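PDB 2W6K: COBE from Pseudomonas aeruginosa, which belongs to the cobalamin (vitamin B12) biosynthetic pathway, where its exact role is not firmly established. Local coordinates for residues G98-L110 and D120-A134. Sequence-based numbering, arbitrary orientation.
Sequences GCSSVAEAAALAL and DLLGAKRSDDRASIA. With SO4 (sulfate ion), chain B.
Helix-on-sheet packing joins A103, E104, A107 and L108 of helix 102-115 to A134 and L121 on the antiparallel strands 131-138 and 119-127, at one edge of the mixed five-stranded sheet. Small residues let the two come close: the axes of 102-110 and 131-134 approach to 6.7 Å, their N-to-C directions 32° apart, with A103 CB 4.1 Å from A134 CB. Further along, L108 and L121 cross at about a right angle, CG to CG 3.9 Å, and L108 CD2 lies against the D120-L121 backbone; L121 CD2 comes to 3.9 Å from E104 O. The two strands form a β-hairpin, into which helix 102-115 leads. E104 reaches past A134 with its CG beside the backbone N (chi1 -67°) and an extended chain beyond. Its OE2 accepts K125 N through the anti lone pair (2.9 Å, 160°) and also bonds S88 OG, while OE1 takes L87 N, so both oxygens of this buried carboxylate are satisfied. The helix N-terminus and the K125 ammonium group would favour an anion, and a sulfate, probably from the crystallisation liquor, binds there. S101, the N-cap, accepts E104 N at OG and donates to sulfate O3, while first-turn V102 N and A103 N donate to O2 and O4. The long, extended K125 brings NZ 2.9 Å from sulfate O3, and S88 O is its second partner.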
ATOM      1  N   GLY A  98       1.887  -9.148 -13.808  1.00 22.51           N
ATOM      2  CA  GLY A  98       0.528  -9.651 -14.049  1.00 22.39           C
ATOM      3  C   GLY A  98      -0.544  -8.817 -13.365  1.00 21.84           C
ATOM      4  O   GLY A  98      -1.752  -9.033 -13.569  1.00 22.31           O
ATOM      5  N   CYS A  99      -0.096  -7.853 -12.557  1.00 20.59           N
ATOM      6  CA  CYS A  99      -0.979  -6.992 -11.759  1.00 19.77           C
ATOM      7  C   CYS A  99      -0.905  -5.591 -12.346  1.00 18.47           C
ATOM      8  O   CYS A  99       0.197  -5.111 -12.638  1.00 18.53           O
ATOM      9  CB  CYS A  99      -0.493  -6.986 -10.300  1.00 20.32           C
ATOM     10  SG  CYS A  99      -1.036  -5.599  -9.252  1.00 21.43           S
ATOM     11  N   SER A 100      -2.054  -4.925 -12.504  1.00 17.03           N
ATOM     12  CA  SER A 100      -2.092  -3.604 -13.183  1.00 16.16           C
ATOM     13  C   SER A 100      -1.575  -2.433 -12.344  1.00 15.12           C
ATOM     14  O   SER A 100      -1.273  -1.369 -12.868  1.00 15.08           O
ATOM     15  CB  SER A 100      -3.512  -3.282 -13.672  1.00 17.94           C
ATOM     16  OG  SER A 100      -3.878  -4.214 -14.693  1.00 21.69           O
ATOM     17  N   SER A 101      -1.549  -2.598 -11.032  1.00 13.92           N
ATOM     18  CA  SER A 101      -0.950  -1.563 -10.167  1.00 12.65           C
ATOM     19  C   SER A 101      -0.529  -2.203  -8.895  1.00 11.47           C
ATOM     20  O   SER A 101      -1.390  -2.589  -8.104  1.00 11.67           O
ATOM     21  CB  SER A 101      -1.900  -0.400  -9.858  1.00 12.96           C
ATOM     22  OG  SER A 101      -1.266   0.458  -8.905  1.00 13.50           O
ATOM     23  N   VAL A 102       0.780  -2.333  -8.690  1.00 10.25           N
ATOM     24  CA  VAL A 102       1.299  -2.946  -7.474  1.00  9.67           C
ATOM     25  C   VAL A 102       0.904  -2.106  -6.274  1.00  9.24           C
ATOM     26  O   VAL A 102       0.490  -2.654  -5.256  1.00 10.03           O
ATOM     27  CB  VAL A 102       2.835  -3.163  -7.534  1.00  8.89           C
ATOM     28  CG1 VAL A 102       3.409  -3.483  -6.159  1.00 11.01           C
ATOM     29  CG2 VAL A 102       3.146  -4.250  -8.546  1.00 12.54           C
ATOM     30  N   ALA A 103       1.065  -0.789  -6.381  1.00  8.75           N
ATOM     31  CA  ALA A 103       0.786   0.072  -5.206  1.00  8.21           C
ATOM     32  C   ALA A 103      -0.674  -0.029  -4.786  1.00  8.06           C
ATOM     33  O   ALA A 103      -0.993  -0.181  -3.604  1.00  8.39           O
ATOM     34  CB  ALA A 103       1.148   1.515  -5.518  1.00  9.12           C
ATOM     35  N   GLU A 104      -1.579   0.102  -5.750  1.00  7.74           N
ATOM     36  CA  GLU A 104      -3.007   0.096  -5.437  1.00  8.23           C
ATOM     37  C   GLU A 104      -3.475  -1.294  -4.955  1.00  8.65           C
ATOM     38  O   GLU A 104      -4.147  -1.412  -3.931  1.00  8.06           O
ATOM     39  CB  GLU A 104      -3.807   0.572  -6.643  1.00  8.86           C
ATOM     40  CG  GLU A 104      -3.540   2.022  -6.918  1.00  9.99           C
ATOM     41  CD  GLU A 104      -4.325   2.616  -8.076  1.00 11.21           C
ATOM     42  OE1 GLU A 104      -4.978   1.859  -8.807  1.00 13.56           O
ATOM     43  OE2 GLU A 104      -4.236   3.863  -8.246  1.00 11.38           O
ATOM     44  N   ALA A 105      -3.072  -2.331  -5.673  1.00  8.49           N
ATOM     45  CA  ALA A 105      -3.485  -3.703  -5.308  1.00  8.36           C
ATOM     46  C   ALA A 105      -2.905  -4.142  -3.993  1.00  7.77           C
ATOM     47  O   ALA A 105      -3.616  -4.765  -3.214  1.00  8.76           O
ATOM     48  CB  ALA A 105      -3.133  -4.705  -6.407  1.00  8.48           C
ATOM     49  N   ALA A 106      -1.641  -3.792  -3.716  1.00 10.15           N
ATOM     50  CA  ALA A 106      -0.998  -4.243  -2.459  1.00  8.22           C
ATOM     51  C   ALA A 106      -1.622  -3.530  -1.251  1.00  8.80           C
ATOM     52  O   ALA A 106      -1.837  -4.141  -0.189  1.00  9.29           O
ATOM     53  CB  ALA A 106       0.513  -4.064  -2.491  1.00  9.51           C
ATOM     54  N   ALA A 107      -1.957  -2.261  -1.436  1.00  8.51           N
ATOM     55  CA  ALA A 107      -2.607  -1.490  -0.378  1.00  8.44           C
ATOM     56  C   ALA A 107      -3.956  -2.118   0.004  1.00  8.54           C
ATOM     57  O   ALA A 107      -4.207  -2.379   1.187  1.00  9.94           O
ATOM     58  CB  ALA A 107      -2.755  -0.008  -0.782  1.00  9.15           C
ATOM     59  N   LEU A 108      -4.808  -2.371  -0.992  1.00  9.09           N
ATOM     60  CA  LEU A 108      -6.106  -2.960  -0.752  1.00 10.17           C
ATOM     61  C   LEU A 108      -5.956  -4.343  -0.114  1.00 10.37           C
ATOM     62  O   LEU A 108      -6.627  -4.643   0.885  1.00 11.50           O
ATOM     63  CB  LEU A 108      -6.871  -3.061  -2.068  1.00 11.36           C
ATOM     64  CG  LEU A 108      -7.441  -1.747  -2.595  1.00 11.53           C
ATOM     65  CD1 LEU A 108      -7.932  -1.977  -4.016  1.00 13.45           C
ATOM     66  CD2 LEU A 108      -8.573  -1.270  -1.665  1.00 12.55           C
ATOM     67  N   ALA A 109      -5.103  -5.181  -0.709  1.00 10.34           N
ATOM     68  CA  ALA A 109      -4.906  -6.579  -0.264  1.00 10.80           C
ATOM     69  C   ALA A 109      -4.492  -6.686   1.182  1.00 11.35           C
ATOM     70  O   ALA A 109      -5.113  -7.436   1.952  1.00 12.19           O
ATOM     71  CB  ALA A 109      -3.920  -7.317  -1.181  1.00 10.06           C
ATOM     72  N   LEU A 110      -3.482  -5.912   1.581  1.00 10.82           N
ATOM     73  CA  LEU A 110      -3.006  -5.964   2.943  1.00 10.96           C
ATOM     74  C   LEU A 110      -4.053  -5.397   3.906  1.00 11.39           C
ATOM     75  O   LEU A 110      -4.253  -5.949   4.993  1.00 11.61           O
ATOM     76  CB  LEU A 110      -1.663  -5.237   3.101  1.00 10.91           C
ATOM     77  CG  LEU A 110      -1.032  -5.369   4.485  1.00  9.80           C
ATOM     78  CD1 LEU A 110      -0.749  -6.873   4.807  1.00 11.07           C
ATOM     79  CD2 LEU A 110       0.237  -4.562   4.598  1.00 10.51           C
ATOM     80  N   ASP A 120     -10.917   0.434   1.046  1.00 16.98           N
ATOM     81  CA  ASP A 120     -11.084   1.357  -0.079  1.00 16.66           C
ATOM     82  C   ASP A 120      -9.792   2.140  -0.255  1.00 14.53           C
ATOM     83  O   ASP A 120      -9.122   2.511   0.722  1.00 14.69           O
ATOM     84  CB  ASP A 120     -12.255   2.322   0.195  1.00 18.37           C
ATOM     85  CG  ASP A 120     -13.610   1.773  -0.247  0.70 21.37           C
ATOM     86  OD1 ASP A 120     -13.703   0.644  -0.783  0.70 25.99           O
ATOM     87  OD2 ASP A 120     -14.604   2.507  -0.069  0.70 26.36           O
ATOM     88  N   LEU A 121      -9.439   2.429  -1.500  1.00 12.48           N
ATOM     89  CA  LEU A 121      -8.347   3.347  -1.719  1.00 12.32           C
ATOM     90  C   LEU A 121      -8.786   4.755  -1.387  1.00 12.50           C
ATOM     91  O   LEU A 121      -9.919   5.132  -1.672  1.00 12.13           O
ATOM     92  CB  LEU A 121      -7.933   3.289  -3.178  1.00 10.97           C
ATOM     93  CG  LEU A 121      -7.273   1.970  -3.598  1.00 12.08           C
ATOM     94  CD1 LEU A 121      -7.341   1.771  -5.110  1.00 14.63           C
ATOM     95  CD2 LEU A 121      -5.833   1.974  -3.114  1.00 10.18           C
ATOM     96  N   LEU A 122      -7.882   5.530  -0.803  1.00 12.59           N
ATOM     97  CA  LEU A 122      -8.154   6.956  -0.487  1.00 13.91           C
ATOM     98  C   LEU A 122      -8.222   7.790  -1.748  1.00 14.54           C
ATOM     99  O   LEU A 122      -8.894   8.844  -1.805  1.00 15.82           O
ATOM    100  CB  LEU A 122      -7.062   7.478   0.444  1.00 14.66           C
ATOM    101  CG  LEU A 122      -7.296   7.144   1.917  1.00 16.62           C
ATOM    102  CD1 LEU A 122      -7.148   5.679   2.195  1.00 22.31           C
ATOM    103  CD2 LEU A 122      -6.291   7.962   2.693  1.00 17.34           C
ATOM    104  N   GLY A 123      -7.544   7.312  -2.789  1.00 14.03           N
ATOM    105  CA  GLY A 123      -7.473   8.023  -4.051  1.00 15.22           C
ATOM    106  C   GLY A 123      -6.592   7.260  -4.994  1.00 14.67           C
ATOM    107  O   GLY A 123      -5.969   6.267  -4.601  1.00 14.39           O
ATOM    108  N   ALA A 124      -6.500   7.726  -6.235  1.00 14.96           N
ATOM    109  CA  ALA A 124      -5.534   7.193  -7.169  1.00 14.65           C
ATOM    110  C   ALA A 124      -4.096   7.294  -6.626  1.00 14.36           C
ATOM    111  O   ALA A 124      -3.756   8.223  -5.887  1.00 14.60           O
ATOM    112  CB  ALA A 124      -5.640   7.952  -8.491  1.00 16.23           C
ATOM    113  N   LYS A 125      -3.250   6.353  -7.023  1.00 12.76           N
ATOM    114  CA  LYS A 125      -1.849   6.353  -6.573  1.00 12.22           C
ATOM    115  C   LYS A 125      -1.162   7.635  -7.001  1.00 12.91           C
ATOM    116  O   LYS A 125      -1.528   8.236  -8.032  1.00 13.52           O
ATOM    117  CB  LYS A 125      -1.122   5.171  -7.179  1.00 11.29           C
ATOM    118  CG  LYS A 125      -0.825   5.372  -8.646  1.00 12.25           C
ATOM    119  CD  LYS A 125      -0.431   4.085  -9.317  1.00 15.40           C
ATOM    120  CE  LYS A 125      -0.045   4.375 -10.739  1.00 15.30           C
ATOM    121  NZ  LYS A 125      -0.055   3.150 -11.567  1.00 17.25           N
ATOM    122  N   ARG A 126      -0.181   8.056  -6.207  1.00 12.67           N
ATOM    123  CA  ARG A 126       0.713   9.168  -6.577  1.00 14.27           C
ATOM    124  C   ARG A 126       2.005   8.573  -7.147  1.00 14.53           C
ATOM    125  O   ARG A 126       2.576   7.606  -6.604  1.00 12.75           O
ATOM    126  CB  ARG A 126       0.963  10.070  -5.375  1.00 13.99           C
ATOM    127  CG  ARG A 126       1.884  11.275  -5.658  1.00 16.34           C
ATOM    128  CD  ARG A 126       1.980  12.203  -4.441  1.00 18.26           C
ATOM    129  NE  ARG A 126       2.767  13.401  -4.741  0.80 24.12           N
ATOM    130  CZ  ARG A 126       2.303  14.501  -5.334  0.80 27.58           C
ATOM    131  NH1 ARG A 126       1.035  14.588  -5.723  0.80 27.63           N
ATOM    132  NH2 ARG A 126       3.128  15.527  -5.553  0.80 27.86           N
ATOM    133  N   SER A 127       2.469   9.141  -8.254  1.00 15.30           N
ATOM    134  CA  SER A 127       3.572   8.552  -9.000  1.00 17.17           C
ATOM    135  C   SER A 127       4.656   9.580  -9.323  1.00 18.56           C
ATOM    136  O   SER A 127       4.349  10.762  -9.558  1.00 18.37           O
ATOM    137  CB  SER A 127       3.035   7.999 -10.324  1.00 17.43           C
ATOM    138  OG  SER A 127       2.058   6.998 -10.082  1.00 19.95           O
ATOM    139  N   ASP A 128       5.911   9.141  -9.264  1.00 19.39           N
ATOM    140  CA  ASP A 128       6.984   9.819 -10.010  1.00 20.65           C
ATOM    141  C   ASP A 128       7.610   8.824 -10.967  1.00 21.70           C
ATOM    142  O   ASP A 128       7.031   7.782 -11.266  1.00 23.06           O
ATOM    143  CB  ASP A 128       7.967  10.566  -9.099  1.00 21.60           C
ATOM    144  CG  ASP A 128       8.675   9.660  -8.100  1.00 19.00           C
ATOM    145  OD1 ASP A 128       8.926   8.506  -8.437  1.00 17.12           O
ATOM    146  OD2 ASP A 128       8.986  10.136  -6.983  1.00 21.94           O
ATOM    147  N   ASP A 129       8.796   9.117 -11.484  1.00 22.64           N
ATOM    148  CA  ASP A 129       9.349   8.232 -12.495  1.00 23.30           C
ATOM    149  C   ASP A 129      10.041   6.967 -11.907  1.00 22.20           C
ATOM    150  O   ASP A 129      10.272   5.956 -12.607  1.00 24.18           O
ATOM    151  CB  ASP A 129      10.183   9.104 -13.433  0.60 23.86           C
ATOM    152  CG  ASP A 129       9.437  10.401 -13.797  0.60 25.32           C
ATOM    153  OD1 ASP A 129       8.551  10.362 -14.679  0.60 24.75           O
ATOM    154  OD2 ASP A 129       9.678  11.458 -13.159  0.60 30.26           O
ATOM    155  N   ARG A 130      10.240   6.970 -10.584  1.00 20.38           N
ATOM    156  CA  ARG A 130      10.853   5.820  -9.961  0.50 19.76           C
ATOM    157  C   ARG A 130       9.912   5.020  -9.055  1.00 18.05           C
ATOM    158  O   ARG A 130      10.130   3.835  -8.857  1.00 18.87           O
ATOM    159  CB  ARG A 130      12.187   6.180  -9.291  0.50 20.06           C
ATOM    160  CG  ARG A 130      13.258   6.703 -10.289  0.50 23.06           C
ATOM    161  CD  ARG A 130      13.975   5.570 -11.032  0.50 25.44           C
ATOM    162  NE  ARG A 130      14.687   6.016 -12.236  0.50 28.02           N
ATOM    163  CZ  ARG A 130      14.505   5.510 -13.454  0.50 28.50           C
ATOM    164  NH1 ARG A 130      13.643   4.523 -13.662  0.50 29.42           N
ATOM    165  NH2 ARG A 130      15.204   5.981 -14.478  0.50 30.70           N
ATOM    166  N   ALA A 131       8.830   5.632  -8.573  1.00 16.31           N
ATOM    167  CA  ALA A 131       7.942   4.909  -7.633  1.00 13.21           C
ATOM    168  C   ALA A 131       6.487   5.365  -7.680  1.00 11.77           C
ATOM    169  O   ALA A 131       6.179   6.469  -8.117  1.00 10.96           O
ATOM    170  CB  ALA A 131       8.483   5.072  -6.224  1.00 13.37           C
ATOM    171  N   SER A 132       5.579   4.520  -7.171  1.00 10.68           N
ATOM    172  CA  SER A 132       4.186   4.899  -7.033  1.00 10.47           C
ATOM    173  C   SER A 132       3.754   4.483  -5.631  1.00  8.60           C
ATOM    174  O   SER A 132       4.182   3.438  -5.154  1.00  9.27           O
ATOM    175  CB  SER A 132       3.285   4.163  -8.025  1.00 12.05           C
ATOM    176  OG  SER A 132       3.278   4.830  -9.292  1.00 16.43           O
ATOM    177  N   ILE A 133       2.920   5.302  -5.011  1.00  9.13           N
ATOM    178  CA  ILE A 133       2.407   4.974  -3.681  1.00  9.08           C
ATOM    179  C   ILE A 133       0.885   5.148  -3.636  1.00  8.69           C
ATOM    180  O   ILE A 133       0.326   6.120  -4.176  1.00  8.36           O
ATOM    181  CB  ILE A 133       3.123   5.796  -2.571  1.00  9.27           C
ATOM    182  CG1 ILE A 133       4.635   5.474  -2.595  1.00 11.69           C
ATOM    183  CG2 ILE A 133       2.500   5.505  -1.199  1.00 10.02           C
ATOM    184  CD1 ILE A 133       5.457   5.987  -1.444  1.00 12.39           C
ATOM    185  N   ALA A 134       0.192   4.180  -3.041  1.00  7.55           N
ATOM    186  CA  ALA A 134      -1.258   4.319  -2.849  1.00  7.32           C
ATOM    187  C   ALA A 134      -1.613   4.073  -1.393  1.00  7.64           C
ATOM    188  O   ALA A 134      -0.910   3.364  -0.690  1.00  8.55           O
ATOM    189  CB  ALA A 134      -2.028   3.357  -3.737  1.00  8.87           C
TER
HETATM  190  S   SO4 B1140       2.503   0.560  -9.713  1.00 13.59           S
HETATM  191  O1  SO4 B1140       3.497   1.423 -10.430  1.00 19.44           O
HETATM  192  O2  SO4 B1140       2.620  -0.810 -10.192  1.00 16.13           O
HETATM  193  O3  SO4 B1140       1.182   1.071 -10.016  1.00 17.46           O
HETATM  194  O4  SO4 B1140       2.783   0.624  -8.307  1.00 18.00           O